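Local coordinates for protein leucyl aminopeptidase (Trypanosoma brucei brucei, PDB 5NTD) that probably removes N-terminal residues, leucine especially, from peptides as a hexameric M17 metallo-aminopeptidase with two manganese ions, and binds the inhibitor bestatin, at residues 167-172 against 178-183; 310-315 against 371-376. One frame throughout, in Å; residues are numbered along the deposited sequence.

Interaction 1 of 2, residues 167-172 against 178-183; sequences AKDGAA and SGKVSR
The carboxylate of Asp-169 is the flat group of this contact, and Lys-180 meets it at one oxygen, with neither face taking part in the bond. NZ donates to Asp-169 OD2 at 2.8 Å, reaching the oxygen on its anti side and lying 17° out of the carboxylate plane, so charge attraction and a hydrogen bond coincide in one salt bridge.

The lysine reaches this spot with its chain extended through the middle and turned only at the last torsion (chi4 -63°), which swings the ammonium round to the acid. Its CE, at the bend, rests 4.0 Å from CB of Lys-168. There the two lysines cross at roughly a right angle, aliphatic part against aliphatic part, while the charged end of Lys-168 leads away to backbone oxygens of Ser-455 and Ala-458 of the second subunit. Lys-168 lends carbons nearer its root, Lys-180 the last methylene before its ammonium, each chain pairing an apolar contact with a charge.

Backbone turns present the partners. Lys-168 to Ala-171 form a type I' turn, closed by Ala-171 N to Lys-168 O at 3.0 Å. Asp-169 and Gly-170 fill its two central positions with positive phi, a conformation that glycine adopts readily. The backbone N of Asp-169 also bonds to Asp-459 of the second subunit. In segment 178-183, Ser-178 OG accepts from Lys-180 N (3.0 Å, 156°), an ST turn that suits serine, whose hydroxyl lies close to the main chain.

This is a sparse surface contact, a type I' turn and an ST turn linked by one salt bridge and a lysine-lysine contact, within the loop that leads into strand 183-188 of the N-terminal domain and takes part in the interface with the second subunit.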
loop_
_atom_site.group_PDB
_atom_site.type_symbol
_atom_site.label_atom_id
_atom_site.label_comp_id
_atom_site.label_asym_id
_atom_site.label_seq_id
_atom_site.Cartn_x
_atom_site.Cartn_y
_atom_site.Cartn_z
ATOM N N ALA G 167 -4.790 8.682 34.202
ATOM C CA ALA G 167 -3.476 8.189 34.623
ATOM C C ALA G 167 -2.466 9.329 34.769
ATOM O O ALA G 167 -1.280 9.096 34.969
ATOM C CB ALA G 167 -2.951 7.144 33.652
ATOM N N LYS G 168 -2.955 10.553 34.648
ATOM C CA LYS G 168 -2.090 11.724 34.750
ATOM C C LYS G 168 -1.696 12.042 36.205
ATOM O O LYS G 168 -2.469 11.813 37.129
ATOM C CB LYS G 168 -2.765 12.970 34.158
ATOM C CG LYS G 168 -2.960 12.945 32.634
ATOM C CD LYS G 168 -3.622 14.249 32.198
ATOM C CE LYS G 168 -3.921 14.303 30.731
ATOM N NZ LYS G 168 -2.669 14.409 29.938
ATOM N N ASP G 169 -0.497 12.591 36.365
ATOM C CA ASP G 169 -0.049 13.223 37.609
ATOM C C ASP G 169 -0.280 12.387 38.885
ATOM O O ASP G 169 -0.952 12.814 39.786
ATOM C CB ASP G 169 -0.715 14.585 37.743
ATOM C CG ASP G 169 -0.346 15.519 36.602
ATOM O OD1 ASP G 169 0.853 15.623 36.294
ATOM O OD2 ASP G 169 -1.245 16.141 35.979
ATOM N N GLY G 170 0.206 11.154 38.882
ATOM C CA GLY G 170 0.067 10.246 40.032
ATOM C C GLY G 170 -1.273 9.560 40.246
ATOM O O GLY G 170 -1.398 8.680 41.089
ATOM N N ALA G 171 -2.243 9.846 39.386
ATOM C CA ALA G 171 -3.580 9.195 39.473
ATOM C C ALA G 171 -3.545 7.657 39.422
ATOM O O ALA G 171 -4.422 6.988 39.972
ATOM C CB ALA G 171 -4.516 9.714 38.400
ATOM N N ALA G 172 -2.539 7.097 38.780
ATOM C CA ALA G 172 -2.348 5.644 38.789
ATOM C C ALA G 172 -2.255 5.062 40.229
ATOM O O ALA G 172 -2.643 3.920 40.466
ATOM C CB ALA G 172 -1.102 5.256 38.004
ATOM N N SER G 178 -9.489 10.236 38.484
ATOM C CA SER G 178 -8.939 11.537 38.152
ATOM C C SER G 178 -9.049 12.463 39.343
ATOM O O SER G 178 -10.073 12.502 40.004
ATOM C CB SER G 178 -9.679 12.163 36.969
ATOM O OG SER G 178 -9.184 13.466 36.680
ATOM N N GLY G 179 -8.021 13.262 39.551
ATOM C CA GLY G 179 -8.076 14.386 40.513
ATOM C C GLY G 179 -8.443 15.727 39.882
ATOM O O GLY G 179 -8.548 16.750 40.566
ATOM N N LYS G 180 -8.709 15.693 38.584
ATOM C CA LYS G 180 -9.013 16.907 37.790
ATOM C C LYS G 180 -10.491 17.179 37.526
ATOM O O LYS G 180 -10.849 18.134 36.833
ATOM C CB LYS G 180 -8.286 16.813 36.453
ATOM C CG LYS G 180 -6.811 16.458 36.650
ATOM C CD LYS G 180 -5.977 16.782 35.434
ATOM C CE LYS G 180 -4.564 16.269 35.606
ATOM N NZ LYS G 180 -3.851 16.908 36.728
ATOM N N VAL G 181 -11.338 16.320 38.050
ATOM C CA VAL G 181 -12.779 16.420 37.806
ATOM C C VAL G 181 -13.410 17.383 38.816
ATOM O O VAL G 181 -13.112 17.332 39.989
ATOM C CB VAL G 181 -13.466 15.061 37.914
ATOM C CG1 VAL G 181 -14.985 15.183 37.881
ATOM C CG2 VAL G 181 -13.016 14.166 36.769
ATOM N N SER G 182 -14.272 18.261 38.324
ATOM C CA SER G 182 -15.058 19.160 39.169
ATOM C C SER G 182 -16.399 18.536 39.515
ATOM O O SER G 182 -17.033 17.912 38.673
ATOM C CB SER G 182 -15.307 20.482 38.451
ATOM O OG SER G 182 -14.092 21.112 38.097
ATOM N N ARG G 183 -16.869 18.738 40.742
ATOM C CA ARG G 183 -18.282 18.417 41.082
ATOM C C ARG G 183 -19.156 19.406 40.256
ATOM O O ARG G 183 -18.828 20.577 40.130
ATOM C CB ARG G 183 -18.570 18.462 42.598
#

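Interaction 2 of 2, residues 310-315 against 371-376; sequences KHDMGG and DAEGRI. With MN (manganese (II) ion), chain B; MN (manganese (II) ion), chain C; BES (2-(3-amino-2-hydroxy-4-phenyl-butyrylamino)-4-methyl-pentanoic acid), chain D; BCT (bicarbonate ion), chain E.
Asp-312 and Glu-373 meet through a metal: OD2 of the aspartate lies 2.9 Å from OE1 of the glutamate, a closeness of two acidic oxygens that the shared manganese ion of chain C probably makes tolerable. Glu-373 bridges the pair of ions, its OE2 holding the manganese of chain B at 2.0 Å. CG of Glu-373 sits between the backbone N and the carbonyl carbon (chi1 82°), and a second bend at chi2 brings the carboxylate alongside the pair, one oxygen to each ion. Asp-371 grips the chain B ion twice, through its backbone O and, at 2.0 Å, through OD1; its other oxygen forms a salt bridge with Lys-301. Bestatin O2 joins both ions, and its N2 binds the chain C ion. Asp-294 and Lys-289 complete the metal shells, while Thr-401 OG1 is hydrogen-bonded to Asp-312 OD1.

Away from this tight centre the segments are far apart: the nearest CA atoms, those of Asp-312 and Gly-374, are 8.9 Å from each other, and little surface is shared. On the side of 371-376, bicarbonate is held instead. Gly-374 N bonds O1 at 2.8 Å, its lack of a side chain leaving room for the anion. Arg-375 NE donates almost straight to O2 (2.6 Å, 173°), NH2 reaches O3 at 3.2 Å, and the bicarbonate carbon lies in the guanidinium plane at its edge.

A carboxylate-bridged two-metal centre beside an arginine-bound bicarbonate is the active site of M17 leucyl aminopeptidases, in which bicarbonate is thought to act as general base.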
loop_
_atom_site.group_PDB
_atom_site.type_symbol
_atom_site.label_atom_id
_atom_site.label_comp_id
_atom_site.label_asym_id
_atom_site.label_seq_id
_atom_site.Cartn_x
_atom_site.Cartn_y
_atom_site.Cartn_z
ATOM N N LYS G 310 -9.174 -0.556 22.344
ATOM C CA LYS G 310 -9.617 -0.676 23.762
ATOM C C LYS G 310 -11.095 -0.271 23.881
ATOM O O LYS G 310 -11.772 -0.676 24.831
ATOM C CB LYS G 310 -8.793 0.169 24.720
ATOM C CG LYS G 310 -9.046 1.660 24.591
ATOM C CD LYS G 310 -8.241 2.511 25.562
ATOM C CE LYS G 310 -8.458 3.985 25.240
ATOM N NZ LYS G 310 -7.919 4.919 26.250
ATOM N N HIS G 311 -11.577 0.500 22.899
ATOM C CA HIS G 311 -12.988 0.867 22.801
ATOM C C HIS G 311 -13.897 -0.267 22.309
ATOM O O HIS G 311 -15.127 -0.108 22.296
ATOM C CB HIS G 311 -13.216 2.067 21.899
ATOM C CG HIS G 311 -12.535 3.316 22.349
ATOM N ND1 HIS G 311 -12.286 4.355 21.494
ATOM C CD2 HIS G 311 -12.045 3.707 23.551
ATOM C CE1 HIS G 311 -11.659 5.327 22.136
ATOM N NE2 HIS G 311 -11.495 4.955 23.384
ATOM N N ASP G 312 -13.312 -1.411 21.969
ATOM C CA ASP G 312 -14.059 -2.481 21.284
ATOM C C ASP G 312 -14.963 -3.269 22.236
ATOM O O ASP G 312 -15.659 -4.208 21.834
ATOM C CB ASP G 312 -13.127 -3.433 20.506
ATOM C CG ASP G 312 -13.743 -3.940 19.246
ATOM O OD1 ASP G 312 -14.621 -3.228 18.679
ATOM O OD2 ASP G 312 -13.384 -5.048 18.699
ATOM N N MET G 313 -14.926 -2.886 23.499
ATOM C CA MET G 313 -15.880 -3.410 24.513
ATOM C C MET G 313 -17.009 -2.398 24.812
ATOM O O MET G 313 -17.772 -2.547 25.747
ATOM C CB MET G 313 -15.185 -3.923 25.776
ATOM C CG MET G 313 -14.041 -3.092 26.301
ATOM S SD MET G 313 -14.475 -1.373 26.498
ATOM C CE MET G 313 -15.598 -1.524 27.896
ATOM N N GLY G 314 -17.106 -1.373 23.978
ATOM C CA GLY G 314 -18.080 -0.293 24.172
ATOM C C GLY G 314 -19.529 -0.738 24.172
ATOM O O GLY G 314 -20.355 -0.180 24.860
ATOM N N GLY G 315 -19.822 -1.764 23.400
ATOM C CA GLY G 315 -21.174 -2.365 23.369
ATOM C C GLY G 315 -21.481 -3.121 24.649
ATOM O O GLY G 315 -22.592 -3.072 25.167
ATOM N N ASP G 371 -10.416 -10.853 11.963
ATOM C CA ASP G 371 -10.707 -9.475 12.437
ATOM C C ASP G 371 -12.189 -9.108 12.380
ATOM O O ASP G 371 -12.617 -8.046 12.934
ATOM C CB ASP G 371 -9.890 -8.431 11.695
ATOM C CG ASP G 371 -9.821 -7.126 12.425
ATOM O OD1 ASP G 371 -10.283 -7.000 13.631
ATOM O OD2 ASP G 371 -9.381 -6.180 11.760
ATOM N N ALA G 372 -12.951 -10.017 11.783
ATOM C CA ALA G 372 -14.431 -10.036 11.906
ATOM C C ALA G 372 -14.879 -10.970 13.054
ATOM O O ALA G 372 -15.620 -11.941 12.862
ATOM C CB ALA G 372 -15.091 -10.427 10.597
ATOM N N GLU G 373 -14.381 -10.637 14.224
ATOM C CA GLU G 373 -14.537 -11.455 15.448
ATOM C C GLU G 373 -15.841 -11.174 16.188
ATOM O O GLU G 373 -16.391 -12.029 16.852
ATOM C CB GLU G 373 -13.356 -11.230 16.384
ATOM C CG GLU G 373 -13.376 -9.988 17.310
ATOM C CD GLU G 373 -13.245 -8.621 16.652
ATOM O OE1 GLU G 373 -13.702 -7.591 17.275
ATOM O OE2 GLU G 373 -12.645 -8.522 15.511
ATOM N N GLY G 374 -16.295 -9.949 16.071
ATOM C CA GLY G 374 -17.394 -9.449 16.869
ATOM C C GLY G 374 -18.659 -10.190 16.568
ATOM O O GLY G 374 -19.381 -10.612 17.461
ATOM N N ARG G 375 -18.924 -10.365 15.294
ATOM C CA ARG G 375 -20.140 -11.015 14.882
ATOM C C ARG G 375 -20.174 -12.462 15.349
ATOM O O ARG G 375 -21.235 -13.028 15.614
ATOM C CB ARG G 375 -20.326 -10.903 13.366
ATOM C CG ARG G 375 -19.370 -11.753 12.568
ATOM C CD ARG G 375 -19.373 -11.320 11.114
ATOM N NE ARG G 375 -18.776 -9.987 10.961
ATOM C CZ ARG G 375 -18.814 -9.280 9.843
ATOM N NH1 ARG G 375 -19.428 -9.764 8.769
ATOM N NH2 ARG G 375 -18.288 -8.096 9.806
ATOM N N ILE G 376 -18.995 -13.067 15.427
ATOM C CA ILE G 376 -18.876 -14.479 15.879
ATOM C C ILE G 376 -19.235 -14.598 17.362
ATOM O O ILE G 376 -20.002 -15.424 17.804
ATOM C CB ILE G 376 -17.455 -15.014 15.642
ATOM C CG1 ILE G 376 -17.221 -15.170 14.125
ATOM C CG2 ILE G 376 -17.254 -16.331 16.360
ATOM C CD1 ILE G 376 -15.813 -15.523 13.746
HETATM MN MN MN B . -12.028 -6.930 14.500
HETATM MN MN MN C . -13.718 -5.669 16.894
HETATM N N2 BES D . -13.927 -3.768 16.235
HETATM C C1 BES D . -13.818 -3.603 14.787
HETATM C C6 BES D . -14.758 -2.511 14.220
HETATM C C7 BES D . -14.300 -1.081 14.307
HETATM C C8 BES D . -14.508 -0.336 15.459
HETATM C C12 BES D . -13.710 -0.459 13.214
HETATM C C9 BES D . -14.094 0.992 15.534
HETATM C C11 BES D . -13.288 0.878 13.288
HETATM C C10 BES D . -13.471 1.604 14.449
HETATM C C2 BES D . -14.109 -4.988 14.170
HETATM O O2 BES D . -13.741 -6.114 15.025
HETATM C C3 BES D . -13.302 -5.106 12.911
HETATM O O3 BES D . -12.149 -5.566 13.088
HETATM N N1 BES D . -13.968 -4.750 11.801
HETATM C C4 BES D . -13.441 -4.772 10.468
HETATM C C13 BES D . -13.727 -6.096 9.768
HETATM C C14 BES D . -12.891 -6.351 8.515
HETATM C C15 BES D . -11.395 -6.073 8.606
HETATM C C16 BES D . -13.024 -7.798 8.109
HETATM C C5 BES D . -14.053 -3.698 9.636
HETATM O O1 BES D . -13.312 -3.085 8.867
HETATM O O4 BES D . -15.261 -3.459 9.723
HETATM C C BCT E . -16.786 -7.881 13.188
HETATM O O1 BCT E . -16.084 -7.795 14.340
HETATM O O2 BCT E . -17.613 -8.765 12.958
HETATM O O3 BCT E . -16.570 -7.054 12.269
#

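In the fold
The two interactions follow one another along the chain, with centres 29 Å apart and nearest atoms about 9 Å from each other. Interaction 1 is a surface contact between two parts of one loop, close in sequence, on the way into the mixed six-stranded sheet of the N-terminal domain. Interaction 2 is buried in the catalytic domain and brings together residues more than fifty positions apart, at the starts of helices 314-328 and 374-387. Opposite charges pair directly in the first, whereas in the second like-charged carboxylates come together on shared manganese, which probably offsets their repulsion. Both adjoin the second subunit, which Lys-168 and Lys-310 contact.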